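Local atomic coordinates of solute carrier family 15 member 1 (PDB entry 5A9D), a protein that carries di- and tripeptides into intestinal cells together with protons, and is represented here by its extracellular part, which has an immunoglobulin-like fold. Residues A[103-111]-A[140-148]; A[157-168]-A[179-187]. All blocks are in the same frame, centred on the assembly; numbering follows the deposited sequence.

Interaction 1 (A[103-111]-A[140-148]); sequences NTLNEMVTI and TINTTAVAP
Thr140 meets Ile111 through its carbonyl, which takes a CA-H...O contact from Ile111 CA at 3.4 Å. Its hydroxyl shares water 2 with Thr110 O and Asn142 ND2, so one water ties both strands together beside the backbone ladder. Ile141 follows, lying alongside Ile111 and pointing the same way, CG1 to CG1 at 4.0 Å; Phe154 from the adjacent strand and Leu177 and Val179 from the other sheet pack on Ile141. At Asn142 the strands form a hydrogen-bonded antiparallel pair with Thr110: Asn142 N to Thr110 O and Thr110 N to Asn142 O, both 3.0 Å. The Thr110 hydroxyl turns to Asn120 N instead.

Next, Thr143 joins the strands through its side chain. Its OG1 stands anti to the backbone N (chi1 -175°) and reaches across to donate to Met108 O at 2.9 Å, tilted 33° from that carbonyl's plane. The same OG1 accepts from Ala145 N, closing an ST turn. On the carbon side, Thr143 CB sits against Val109 CG1 at 3.6 Å, the two side chains side by side. Water 1 donates to Met108 O and accepts from Thr144 N, giving that carbonyl a second partner. Thr144 OG1 lies across the bent Glu107 chain, 3.6 Å from CG. Ala145 CB touches both Glu107 CB and Leu105 CD1, the latter 4.0 Å away. The whole is an antiparallel strand pair with its flanking loops, at one end of a beta-sandwich, as in immunoglobulin-like domains.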
ATOM      1  N   ASN A 103      15.884   0.519  -2.271  1.00 27.77           N
ATOM      2  CA  ASN A 103      16.990   1.461  -2.290  1.00 28.84           C
ATOM      3  C   ASN A 103      17.744   1.400  -0.975  1.00 34.38           C
ATOM      4  O   ASN A 103      17.140   1.628   0.064  1.00 35.72           O
ATOM      5  CB  ASN A 103      16.462   2.878  -2.577  1.00 28.22           C
ATOM      6  CG  ASN A 103      17.525   3.940  -2.559  1.00 35.98           C
ATOM      7  OD1 ASN A 103      18.699   3.671  -2.773  1.00 33.87           O
ATOM      8  ND2 ASN A 103      17.125   5.178  -2.387  1.00 26.17           N
ATOM      9  N   THR A 104      19.054   1.089  -0.996  1.00 33.38           N
ATOM     10  CA  THR A 104      19.840   1.102   0.255  1.00 35.15           C
ATOM     11  C   THR A 104      20.734   2.346   0.327  1.00 41.87           C
ATOM     12  O   THR A 104      21.464   2.507   1.287  1.00 43.17           O
ATOM     13  CB  THR A 104      20.652  -0.188   0.456  1.00 40.70           C
ATOM     14  OG1 THR A 104      21.746  -0.197  -0.456  1.00 36.18           O
ATOM     15  CG2 THR A 104      19.813  -1.452   0.315  1.00 36.80           C
ATOM     16  N   LEU A 105      20.668   3.222  -0.689  1.00 37.35           N
ATOM     17  CA  LEU A 105      21.493   4.422  -0.745  1.00 37.99           C
ATOM     18  C   LEU A 105      20.907   5.514   0.135  1.00 43.07           C
ATOM     19  O   LEU A 105      19.742   5.420   0.511  1.00 40.10           O
ATOM     20  CB  LEU A 105      21.646   4.906  -2.209  1.00 37.24           C
ATOM     21  CG  LEU A 105      22.066   3.839  -3.231  1.00 41.35           C
ATOM     22  CD1 LEU A 105      22.041   4.412  -4.630  1.00 41.48           C
ATOM     23  CD2 LEU A 105      23.423   3.223  -2.893  1.00 41.75           C
ATOM     24  N   ASN A 106      21.716   6.557   0.442  1.00 42.28           N
ATOM     25  CA  ASN A 106      21.345   7.679   1.307  1.00 45.20           C
ATOM     26  C   ASN A 106      20.600   8.804   0.560  1.00 52.42           C
ATOM     27  O   ASN A 106      20.169   9.791   1.171  1.00 56.92           O
ATOM     28  CB  ASN A 106      22.594   8.200   2.071  1.00 46.70           C
ATOM     29  CG  ASN A 106      23.207   7.122   2.946  1.00 70.74           C
ATOM     30  OD1 ASN A 106      22.507   6.386   3.661  1.00 60.74           O
ATOM     31  ND2 ASN A 106      24.520   6.952   2.861  1.00 66.28           N
ATOM     32  N   GLU A 107      20.444   8.637  -0.752  1.00 45.68           N
ATOM     33  CA  GLU A 107      19.725   9.542  -1.650  1.00 45.16           C
ATOM     34  C   GLU A 107      18.647   8.726  -2.360  1.00 45.59           C
ATOM     35  O   GLU A 107      18.772   7.503  -2.469  1.00 41.17           O
ATOM     36  CB  GLU A 107      20.665  10.169  -2.715  1.00 47.43           C
ATOM     37  CG  GLU A 107      21.838  10.987  -2.168  1.00 60.07           C
ATOM     38  CD  GLU A 107      21.522  12.165  -1.259  1.00 92.25           C
ATOM     39  OE1 GLU A 107      20.492  12.842  -1.487  1.00 89.92           O
ATOM     40  OE2 GLU A 107      22.326  12.427  -0.334  1.00 89.68           O
ATOM     41  N   MET A 108      17.605   9.404  -2.846  1.00 42.67           N
ATOM     42  CA  MET A 108      16.508   8.797  -3.593  1.00 40.65           C
ATOM     43  C   MET A 108      17.030   8.241  -4.924  1.00 40.53           C
ATOM     44  O   MET A 108      18.016   8.736  -5.470  1.00 39.57           O
ATOM     45  CB  MET A 108      15.442   9.852  -3.900  1.00 45.03           C
ATOM     46  CG  MET A 108      14.593  10.234  -2.713  1.00 51.63           C
ATOM     47  SD  MET A 108      13.543  11.626  -3.184  1.00 59.27           S
ATOM     48  CE  MET A 108      12.744  11.992  -1.595  1.00 58.97           C
ATOM     49  N   VAL A 109      16.337   7.244  -5.462  1.00 35.56           N
ATOM     50  CA  VAL A 109      16.697   6.633  -6.734  1.00 35.36           C
ATOM     51  C   VAL A 109      15.478   6.579  -7.646  1.00 37.27           C
ATOM     52  O   VAL A 109      14.365   6.409  -7.170  1.00 35.99           O
ATOM     53  CB  VAL A 109      17.359   5.230  -6.587  1.00 38.38           C
ATOM     54  CG1 VAL A 109      18.706   5.308  -5.887  1.00 40.04           C
ATOM     55  CG2 VAL A 109      16.439   4.214  -5.919  1.00 36.89           C
ATOM     56  N   THR A 110      15.697   6.682  -8.949  1.00 33.65           N
ATOM     57  CA  THR A 110      14.649   6.560  -9.940  1.00 32.66           C
ATOM     58  C   THR A 110      15.044   5.430 -10.862  1.00 35.47           C
ATOM     59  O   THR A 110      16.184   5.359 -11.323  1.00 34.30           O
ATOM     60  CB  THR A 110      14.363   7.906 -10.629  1.00 37.41           C
ATOM     61  OG1 THR A 110      13.716   8.738  -9.677  1.00 37.28           O
ATOM     62  CG2 THR A 110      13.444   7.757 -11.864  1.00 35.94           C
ATOM     63  N   ILE A 111      14.106   4.525 -11.107  1.00 32.09           N
ATOM     64  CA  ILE A 111      14.334   3.378 -11.966  1.00 30.49           C
ATOM     65  C   ILE A 111      13.389   3.476 -13.109  1.00 33.31           C
ATOM     66  O   ILE A 111      12.203   3.712 -12.890  1.00 30.20           O
ATOM     67  CB  ILE A 111      14.174   2.002 -11.238  1.00 31.68           C
ATOM     68  CG1 ILE A 111      15.030   1.951  -9.977  1.00 32.23           C
ATOM     69  CG2 ILE A 111      14.502   0.838 -12.199  1.00 31.45           C
ATOM     70  CD1 ILE A 111      14.242   2.255  -8.678  1.00 26.92           C
ATOM     71  N   THR A 140      17.379   1.403 -16.231  1.00 38.60           N
ATOM     72  CA  THR A 140      18.338   2.406 -15.826  1.00 37.08           C
ATOM     73  C   THR A 140      18.090   2.811 -14.427  1.00 35.83           C
ATOM     74  O   THR A 140      16.954   2.831 -13.989  1.00 33.69           O
ATOM     75  CB  THR A 140      18.331   3.659 -16.738  1.00 40.22           C
ATOM     76  OG1 THR A 140      17.140   4.405 -16.489  1.00 48.16           O
ATOM     77  CG2 THR A 140      18.491   3.334 -18.216  1.00 38.49           C
ATOM     78  N   ILE A 141      19.144   3.251 -13.758  1.00 33.47           N
ATOM     79  CA  ILE A 141      19.056   3.760 -12.404  1.00 33.64           C
ATOM     80  C   ILE A 141      19.752   5.109 -12.390  1.00 40.38           C
ATOM     81  O   ILE A 141      20.917   5.200 -12.751  1.00 40.43           O
ATOM     82  CB  ILE A 141      19.652   2.797 -11.341  1.00 35.42           C
ATOM     83  CG1 ILE A 141      18.846   1.490 -11.233  1.00 34.60           C
ATOM     84  CG2 ILE A 141      19.716   3.508  -9.965  1.00 35.29           C
ATOM     85  CD1 ILE A 141      19.642   0.351 -10.579  1.00 41.68           C
ATOM     86  N   ASN A 142      19.036   6.145 -11.979  1.00 39.18           N
ATOM     87  CA  ASN A 142      19.580   7.498 -11.873  1.00 41.64           C
ATOM     88  C   ASN A 142      19.426   8.003 -10.446  1.00 44.58           C
ATOM     89  O   ASN A 142      18.371   7.838  -9.826  1.00 42.83           O
ATOM     90  CB  ASN A 142      18.973   8.432 -12.923  1.00 43.11           C
ATOM     91  CG  ASN A 142      19.493   8.125 -14.317  1.00 62.92           C
ATOM     92  OD1 ASN A 142      20.500   8.679 -14.760  1.00 59.80           O
ATOM     93  ND2 ASN A 142      18.860   7.190 -15.024  1.00 46.10           N
ATOM     94  N   THR A 143      20.531   8.499  -9.892  1.00 43.00           N
ATOM     95  CA  THR A 143      20.648   8.987  -8.519  1.00 43.42           C
ATOM     96  C   THR A 143      21.810   9.978  -8.398  1.00 52.34           C
ATOM     97  O   THR A 143      22.751   9.932  -9.200  1.00 53.48           O
ATOM     98  CB  THR A 143      20.793   7.795  -7.533  1.00 46.79           C
ATOM     99  OG1 THR A 143      20.783   8.264  -6.184  1.00 45.48           O
ATOM    100  CG2 THR A 143      22.033   6.920  -7.799  1.00 45.16           C
ATOM    101  N   THR A 144      21.735  10.875  -7.385  1.00 50.98           N
ATOM    102  CA  THR A 144      22.789  11.847  -7.062  1.00 53.33           C
ATOM    103  C   THR A 144      23.818  11.194  -6.091  1.00 58.19           C
ATOM    104  O   THR A 144      24.879  11.771  -5.835  1.00 61.48           O
ATOM    105  CB  THR A 144      22.178  13.136  -6.457  1.00 59.48           C
ATOM    106  OG1 THR A 144      21.446  12.812  -5.264  1.00 51.05           O
ATOM    107  CG2 THR A 144      21.298  13.910  -7.445  1.00 58.33           C
ATOM    108  N   ALA A 145      23.492   9.995  -5.562  1.00 51.39           N
ATOM    109  CA  ALA A 145      24.313   9.234  -4.613  1.00 51.06           C
ATOM    110  C   ALA A 145      25.675   8.782  -5.163  1.00 56.26           C
ATOM    111  O   ALA A 145      26.612   8.572  -4.379  1.00 56.66           O
ATOM    112  CB  ALA A 145      23.537   8.038  -4.090  1.00 48.75           C
ATOM    113  N   VAL A 146      25.790   8.650  -6.502  1.00 50.87           N
ATOM    114  CA  VAL A 146      27.029   8.217  -7.161  1.00 50.45           C
ATOM    115  C   VAL A 146      27.552   9.265  -8.159  1.00 57.23           C
ATOM    116  O   VAL A 146      26.810  10.178  -8.543  1.00 57.36           O
ATOM    117  CB  VAL A 146      26.885   6.811  -7.815  1.00 51.90           C
ATOM    118  CG1 VAL A 146      26.765   5.713  -6.760  1.00 49.66           C
ATOM    119  CG2 VAL A 146      25.712   6.758  -8.800  1.00 50.53           C
ATOM    120  N   ALA A 147      28.823   9.118  -8.596  1.00 54.87           N
ATOM    121  CA  ALA A 147      29.448   9.999  -9.590  1.00 57.76           C
ATOM    122  C   ALA A 147      28.683   9.933 -10.934  1.00 61.63           C
ATOM    123  O   ALA A 147      28.189   8.851 -11.280  1.00 56.20           O
ATOM    124  CB  ALA A 147      30.895   9.593  -9.802  1.00 60.47           C
ATOM    125  N   PRO A 148      28.555  11.062 -11.694  1.00 62.06           N
ATOM    126  CA  PRO A 148      27.814  11.015 -12.977  1.00 62.39           C
ATOM    127  C   PRO A 148      28.449  10.099 -14.031  1.00 65.76           C
ATOM    128  O   PRO A 148      27.770   9.673 -14.968  1.00 64.88           O
ATOM    129  CB  PRO A 148      27.815  12.481 -13.442  1.00 67.75           C
ATOM    130  CG  PRO A 148      28.967  13.097 -12.759  1.00 74.48           C
ATOM    131  CD  PRO A 148      29.046  12.428 -11.417  1.00 66.81           C
TER
HETATM  132  O   HOH W   1      19.075  11.237  -6.000  1.00 42.37           O
HETATM  133  O   HOH W   2      16.417   5.965 -14.249  1.00 43.64           O

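Interaction 2 (A[157-168]-A[179-187]); sequences SNLDFGSAYTYV and VKEFEDIPP
Thr166 and Phe182 sit at the middle of an antiparallel beta hairpin, strands 164-171 and 177-184, at the border of one sheet of the immunoglobulin-like domain. Thr166 N bonds to Phe182 O and Phe182 N to Thr166 O, both 2.9 Å, and Val168 and Lys180 pair the same way. On the face carrying Thr166 and Phe182 the packing is close: Val168 CG2 rests 3.6 Å from Phe182 CE2. Thr166 OG1 crosses to Asp184 and donates to the syn lone pair of OD2 at 2.6 Å. That buried carboxylate also receives Tyr129 OH and makes a salt bridge with Lys8 of the second subunit, which probably helps keep it ionised.

The face with Tyr167 and Glu181 is ordered by a flat stack. Glu181 CG lies over the Tyr167 ring, 3.8 Å from its centroid, and the carboxylate plane is 14° from the ring plane; the Glu181 chain runs extended beyond CG alongside the ring. A leucine in place of Tyr167 is likely to leave the Glu181 carboxylate without its flat support and freer to turn.

Looser is the exposed end, where Glu183 CG meets Tyr165 CE1 obliquely and water 3 donates to Glu183 OE2 and Asp184 O and accepts from Ala164 N. Nearby, Asp160 OD2 and Glu183 OE1, probably both negative, stand 4.4 Å apart. Back at Glu181, OE1 receives Ser157 OG on its syn lone pair at 2.8 Å.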
ATOM      1  N   SER A 157      17.754 -10.420 -14.921  1.00 52.14           N
ATOM      2  CA  SER A 157      18.063 -11.763 -15.372  1.00 55.65           C
ATOM      3  C   SER A 157      16.902 -12.263 -16.279  1.00 60.88           C
ATOM      4  O   SER A 157      15.929 -11.525 -16.514  1.00 56.15           O
ATOM      5  CB  SER A 157      18.290 -12.693 -14.187  1.00 61.41           C
ATOM      6  OG  SER A 157      17.111 -12.829 -13.417  1.00 70.76           O
ATOM      7  N   ASN A 158      17.001 -13.504 -16.775  1.00 61.78           N
ATOM      8  CA  ASN A 158      15.963 -14.088 -17.601  1.00 64.03           C
ATOM      9  C   ASN A 158      14.740 -14.433 -16.764  1.00 69.64           C
ATOM     10  O   ASN A 158      14.587 -15.574 -16.320  1.00 73.76           O
ATOM     11  CB  ASN A 158      16.473 -15.306 -18.381  1.00 66.04           C
ATOM     12  CG  ASN A 158      15.509 -15.826 -19.441  1.00 83.08           C
ATOM     13  OD1 ASN A 158      15.831 -16.741 -20.201  1.00 88.12           O
ATOM     14  ND2 ASN A 158      14.311 -15.271 -19.525  1.00 67.79           N
ATOM     15  N   LEU A 159      13.871 -13.435 -16.594  1.00 63.61           N
ATOM     16  CA  LEU A 159      12.597 -13.439 -15.887  1.00 63.40           C
ATOM     17  C   LEU A 159      11.786 -14.681 -16.258  1.00 73.00           C
ATOM     18  O   LEU A 159      11.431 -14.848 -17.439  1.00 73.96           O
ATOM     19  CB  LEU A 159      11.806 -12.198 -16.362  1.00 61.62           C
ATOM     20  CG  LEU A 159      11.722 -10.933 -15.488  1.00 62.68           C
ATOM     21  CD1 LEU A 159      13.075 -10.553 -14.879  1.00 61.07           C
ATOM     22  CD2 LEU A 159      11.117  -9.784 -16.280  1.00 59.57           C
ATOM     23  N   ASP A 160      11.500 -15.555 -15.266  1.00 71.62           N
ATOM     24  CA  ASP A 160      10.684 -16.755 -15.486  1.00 73.87           C
ATOM     25  C   ASP A 160       9.216 -16.376 -15.820  1.00 69.97           C
ATOM     26  O   ASP A 160       8.986 -15.325 -16.393  1.00 69.59           O
ATOM     27  CB  ASP A 160      10.794 -17.722 -14.290  1.00 79.24           C
ATOM     28  CG  ASP A 160      12.193 -18.287 -14.034  1.00108.31           C
ATOM     29  OD1 ASP A 160      12.883 -18.656 -15.022  1.00113.97           O
ATOM     30  OD2 ASP A 160      12.578 -18.409 -12.843  1.00116.87           O
ATOM     31  N   PHE A 161       8.244 -17.242 -15.543  1.00 61.87           N
ATOM     32  CA  PHE A 161       6.832 -17.009 -15.837  1.00 58.06           C
ATOM     33  C   PHE A 161       6.073 -16.859 -14.524  1.00 58.07           C
ATOM     34  O   PHE A 161       6.141 -17.736 -13.671  1.00 58.54           O
ATOM     35  CB  PHE A 161       6.268 -18.194 -16.655  1.00 63.38           C
ATOM     36  CG  PHE A 161       4.794 -18.139 -17.000  1.00 65.84           C
ATOM     37  CD1 PHE A 161       3.826 -18.496 -16.061  1.00 68.86           C
ATOM     38  CD2 PHE A 161       4.375 -17.795 -18.281  1.00 68.18           C
ATOM     39  CE1 PHE A 161       2.469 -18.455 -16.382  1.00 70.26           C
ATOM     40  CE2 PHE A 161       3.018 -17.807 -18.616  1.00 72.21           C
ATOM     41  CZ  PHE A 161       2.076 -18.130 -17.658  1.00 70.97           C
ATOM     42  N   GLY A 162       5.373 -15.736 -14.372  1.00 52.06           N
ATOM     43  CA  GLY A 162       4.554 -15.432 -13.204  1.00 50.97           C
ATOM     44  C   GLY A 162       5.320 -15.218 -11.910  1.00 56.18           C
ATOM     45  O   GLY A 162       4.737 -15.334 -10.837  1.00 57.82           O
ATOM     46  N   SER A 163       6.603 -14.906 -11.978  1.00 50.61           N
ATOM     47  CA  SER A 163       7.418 -14.750 -10.767  1.00 50.13           C
ATOM     48  C   SER A 163       7.347 -13.329 -10.158  1.00 50.27           C
ATOM     49  O   SER A 163       6.594 -12.455 -10.626  1.00 49.90           O
ATOM     50  CB  SER A 163       8.859 -15.155 -11.050  1.00 54.02           C
ATOM     51  OG  SER A 163       8.912 -16.474 -11.563  1.00 75.05           O
ATOM     52  N   ALA A 164       8.037 -13.142  -9.047  1.00 43.92           N
ATOM     53  CA  ALA A 164       8.123 -11.844  -8.391  1.00 41.37           C
ATOM     54  C   ALA A 164       9.525 -11.721  -7.862  1.00 45.34           C
ATOM     55  O   ALA A 164      10.074 -12.710  -7.379  1.00 48.02           O
ATOM     56  CB  ALA A 164       7.111 -11.724  -7.272  1.00 42.50           C
ATOM     57  N   TYR A 165      10.138 -10.550  -8.045  1.00 38.92           N
ATOM     58  CA  TYR A 165      11.520 -10.298  -7.646  1.00 39.08           C
ATOM     59  C   TYR A 165      11.659  -8.954  -6.972  1.00 37.39           C
ATOM     60  O   TYR A 165      10.914  -8.023  -7.272  1.00 33.30           O
ATOM     61  CB  TYR A 165      12.478 -10.346  -8.858  1.00 43.23           C
ATOM     62  CG  TYR A 165      12.403 -11.616  -9.681  1.00 52.55           C
ATOM     63  CD1 TYR A 165      13.172 -12.727  -9.353  1.00 57.90           C
ATOM     64  CD2 TYR A 165      11.563 -11.705 -10.787  1.00 55.34           C
ATOM     65  CE1 TYR A 165      13.092 -13.903 -10.094  1.00 62.15           C
ATOM     66  CE2 TYR A 165      11.491 -12.864 -11.549  1.00 60.19           C
ATOM     67  CZ  TYR A 165      12.252 -13.963 -11.192  1.00 74.15           C
ATOM     68  OH  TYR A 165      12.166 -15.103 -11.947  1.00 85.69           O
ATOM     69  N   THR A 166      12.653  -8.861  -6.081  1.00 35.94           N
ATOM     70  CA  THR A 166      13.047  -7.654  -5.374  1.00 34.10           C
ATOM     71  C   THR A 166      14.479  -7.404  -5.808  1.00 35.62           C
ATOM     72  O   THR A 166      15.343  -8.265  -5.661  1.00 35.56           O
ATOM     73  CB  THR A 166      12.935  -7.829  -3.865  1.00 39.82           C
ATOM     74  OG1 THR A 166      11.576  -7.987  -3.518  1.00 38.09           O
ATOM     75  CG2 THR A 166      13.449  -6.622  -3.103  1.00 36.50           C
ATOM     76  N   TYR A 167      14.700  -6.256  -6.387  1.00 30.75           N
ATOM     77  CA  TYR A 167      16.028  -5.846  -6.840  1.00 30.95           C
ATOM     78  C   TYR A 167      16.564  -4.849  -5.823  1.00 33.72           C
ATOM     79  O   TYR A 167      15.940  -3.812  -5.595  1.00 31.45           O
ATOM     80  CB  TYR A 167      15.891  -5.256  -8.262  1.00 33.11           C
ATOM     81  CG  TYR A 167      15.746  -6.296  -9.360  1.00 39.19           C
ATOM     82  CD1 TYR A 167      15.132  -7.523  -9.116  1.00 42.62           C
ATOM     83  CD2 TYR A 167      16.283  -6.083 -10.624  1.00 42.79           C
ATOM     84  CE1 TYR A 167      15.066  -8.514 -10.105  1.00 45.36           C
ATOM     85  CE2 TYR A 167      16.225  -7.067 -11.617  1.00 45.25           C
ATOM     86  CZ  TYR A 167      15.602  -8.273 -11.358  1.00 46.64           C
ATOM     87  OH  TYR A 167      15.529  -9.228 -12.346  1.00 50.37           O
ATOM     88  N   VAL A 168      17.623  -5.232  -5.095  1.00 30.40           N
ATOM     89  CA  VAL A 168      18.200  -4.380  -4.039  1.00 29.56           C
ATOM     90  C   VAL A 168      19.349  -3.582  -4.635  1.00 31.48           C
ATOM     91  O   VAL A 168      20.313  -4.160  -5.102  1.00 32.65           O
ATOM     92  CB  VAL A 168      18.629  -5.201  -2.777  1.00 34.73           C
ATOM     93  CG1 VAL A 168      19.371  -4.325  -1.771  1.00 34.76           C
ATOM     94  CG2 VAL A 168      17.429  -5.873  -2.111  1.00 34.76           C
ATOM     95  N   VAL A 179      23.304  -4.086  -8.299  1.00 34.35           N
ATOM     96  CA  VAL A 179      21.974  -4.580  -8.002  1.00 33.69           C
ATOM     97  C   VAL A 179      22.012  -6.081  -7.655  1.00 38.16           C
ATOM     98  O   VAL A 179      22.522  -6.876  -8.435  1.00 37.67           O
ATOM     99  CB  VAL A 179      20.973  -4.262  -9.157  1.00 38.77           C
ATOM    100  CG1 VAL A 179      19.556  -4.693  -8.781  1.00 38.72           C
ATOM    101  CG2 VAL A 179      20.990  -2.774  -9.522  1.00 38.04           C
ATOM    102  N   LYS A 180      21.427  -6.462  -6.506  1.00 34.35           N
ATOM    103  CA  LYS A 180      21.297  -7.861  -6.113  1.00 35.85           C
ATOM    104  C   LYS A 180      19.833  -8.279  -6.279  1.00 39.12           C
ATOM    105  O   LYS A 180      18.935  -7.608  -5.775  1.00 36.58           O
ATOM    106  CB  LYS A 180      21.806  -8.104  -4.674  1.00 39.36           C
ATOM    107  CG  LYS A 180      21.852  -9.605  -4.336  1.00 60.26           C
ATOM    108  CD  LYS A 180      22.882  -9.956  -3.272  1.00 59.32           C
ATOM    109  CE  LYS A 180      22.852 -11.423  -2.921  1.00 47.62           C
ATOM    110  NZ  LYS A 180      23.763 -11.712  -1.794  1.00 52.98           N
ATOM    111  N   GLU A 181      19.591  -9.372  -6.977  1.00 37.52           N
ATOM    112  CA  GLU A 181      18.229  -9.860  -7.242  1.00 39.17           C
ATOM    113  C   GLU A 181      17.802 -10.930  -6.245  1.00 42.81           C
ATOM    114  O   GLU A 181      18.553 -11.859  -5.966  1.00 42.81           O
ATOM    115  CB  GLU A 181      18.137 -10.464  -8.662  1.00 42.04           C
ATOM    116  CG  GLU A 181      18.617  -9.531  -9.749  1.00 53.19           C
ATOM    117  CD  GLU A 181      18.517 -10.087 -11.147  1.00 77.23           C
ATOM    118  OE1 GLU A 181      17.838 -11.124 -11.326  1.00 73.30           O
ATOM    119  OE2 GLU A 181      19.142  -9.498 -12.059  1.00 78.22           O
ATOM    120  N   PHE A 182      16.567 -10.839  -5.776  1.00 39.07           N
ATOM    121  CA  PHE A 182      16.019 -11.830  -4.850  1.00 38.70           C
ATOM    122  C   PHE A 182      14.697 -12.292  -5.410  1.00 43.49           C
ATOM    123  O   PHE A 182      13.900 -11.470  -5.857  1.00 42.88           O
ATOM    124  CB  PHE A 182      15.801 -11.199  -3.453  1.00 38.26           C
ATOM    125  CG  PHE A 182      17.078 -10.803  -2.758  1.00 36.98           C
ATOM    126  CD1 PHE A 182      17.771 -11.716  -1.972  1.00 37.58           C
ATOM    127  CD2 PHE A 182      17.592  -9.519  -2.888  1.00 35.81           C
ATOM    128  CE1 PHE A 182      18.967 -11.355  -1.349  1.00 37.60           C
ATOM    129  CE2 PHE A 182      18.803  -9.169  -2.276  1.00 36.75           C
ATOM    130  CZ  PHE A 182      19.482 -10.087  -1.506  1.00 34.38           C
ATOM    131  N   GLU A 183      14.432 -13.579  -5.388  1.00 42.12           N
ATOM    132  CA  GLU A 183      13.132 -14.019  -5.851  1.00 42.91           C
ATOM    133  C   GLU A 183      12.193 -13.962  -4.659  1.00 46.93           C
ATOM    134  O   GLU A 183      12.589 -14.291  -3.542  1.00 46.02           O
ATOM    135  CB  GLU A 183      13.179 -15.453  -6.406  1.00 47.41           C
ATOM    136  CG  GLU A 183      11.981 -15.732  -7.320  1.00 62.24           C
ATOM    137  CD  GLU A 183      11.945 -17.048  -8.079  1.00 90.14           C
ATOM    138  OE1 GLU A 183      13.013 -17.518  -8.538  1.00 74.21           O
ATOM    139  OE2 GLU A 183      10.831 -17.593  -8.247  1.00 87.68           O
ATOM    140  N   ASP A 184      10.987 -13.478  -4.862  1.00 44.30           N
ATOM    141  CA  ASP A 184      10.002 -13.491  -3.789  1.00 47.68           C
ATOM    142  C   ASP A 184       8.914 -14.441  -4.240  1.00 61.11           C
ATOM    143  O   ASP A 184       8.797 -14.696  -5.450  1.00 62.96           O
ATOM    144  CB  ASP A 184       9.310 -12.116  -3.660  1.00 46.81           C
ATOM    145  CG  ASP A 184      10.198 -10.934  -3.415  1.00 53.99           C
ATOM    146  OD1 ASP A 184      10.888 -10.917  -2.384  1.00 58.05           O
ATOM    147  OD2 ASP A 184      10.111  -9.970  -4.190  1.00 50.30           O
ATOM    148  N   ILE A 185       8.068 -14.904  -3.301  0.50 60.90           N
ATOM    149  CA  ILE A 185       6.880 -15.695  -3.626  0.50 64.30           C
ATOM    150  C   ILE A 185       5.924 -14.665  -4.320  0.50 69.90           C
ATOM    151  O   ILE A 185       5.875 -13.519  -3.861  0.50 67.79           O
ATOM    152  CB  ILE A 185       6.294 -16.365  -2.340  0.50 70.02           C
ATOM    153  CG1 ILE A 185       7.280 -17.433  -1.785  0.50 71.99           C
ATOM    154  CG2 ILE A 185       4.909 -16.981  -2.600  0.50 73.12           C
ATOM    155  CD1 ILE A 185       7.163 -17.792  -0.275  0.50 79.51           C
ATOM    156  N   PRO A 186       5.276 -14.978  -5.473  1.00 69.69           N
ATOM    157  CA  PRO A 186       4.445 -13.949  -6.156  1.00 69.47           C
ATOM    158  C   PRO A 186       3.398 -13.228  -5.315  1.00 77.44           C
ATOM    159  O   PRO A 186       2.744 -13.899  -4.516  1.00 79.34           O
ATOM    160  CB  PRO A 186       3.791 -14.710  -7.312  1.00 72.88           C
ATOM    161  CG  PRO A 186       4.659 -15.902  -7.535  1.00 78.23           C
ATOM    162  CD  PRO A 186       5.243 -16.262  -6.211  1.00 74.25           C
ATOM    163  N   PRO A 187       3.253 -11.874  -5.439  1.00 74.14           N
ATOM    164  CA  PRO A 187       2.247 -11.174  -4.622  1.00 75.08           C
ATOM    165  C   PRO A 187       0.824 -11.538  -5.032  1.00 83.86           C
ATOM    166  O   PRO A 187       0.562 -11.802  -6.211  1.00 83.97           O
ATOM    167  CB  PRO A 187       2.547  -9.690  -4.865  1.00 73.81           C
ATOM    168  CG  PRO A 187       3.188  -9.643  -6.209  1.00 76.62           C
ATOM    169  CD  PRO A 187       3.963 -10.934  -6.336  1.00 73.49           C
TER
HETATM  170  O   HOH W   3       8.729 -15.917  -7.900  1.00 51.91           O

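Overall arrangement
From the N terminus, the chain enters this half of the fold by strand 97-103, turns into strand 109-113 and returns along 138-142, so interaction 1 closes a loop of 28 residues that includes strands 116-121 and 125-132. Interaction 2 opens only after interaction 1 has closed, and joins its strands over a short 10-residue connection. The two neither nest nor cross; they lie in series, about 20 Å between centres, one in each of two facing sheets. Ile141 on Val179 ties the two sheets together; Thr104, just past strand 97-103, packs on Val168 within one sheet. Interaction 2 meets the second subunit along much of its length, interaction 1 only at Thr104.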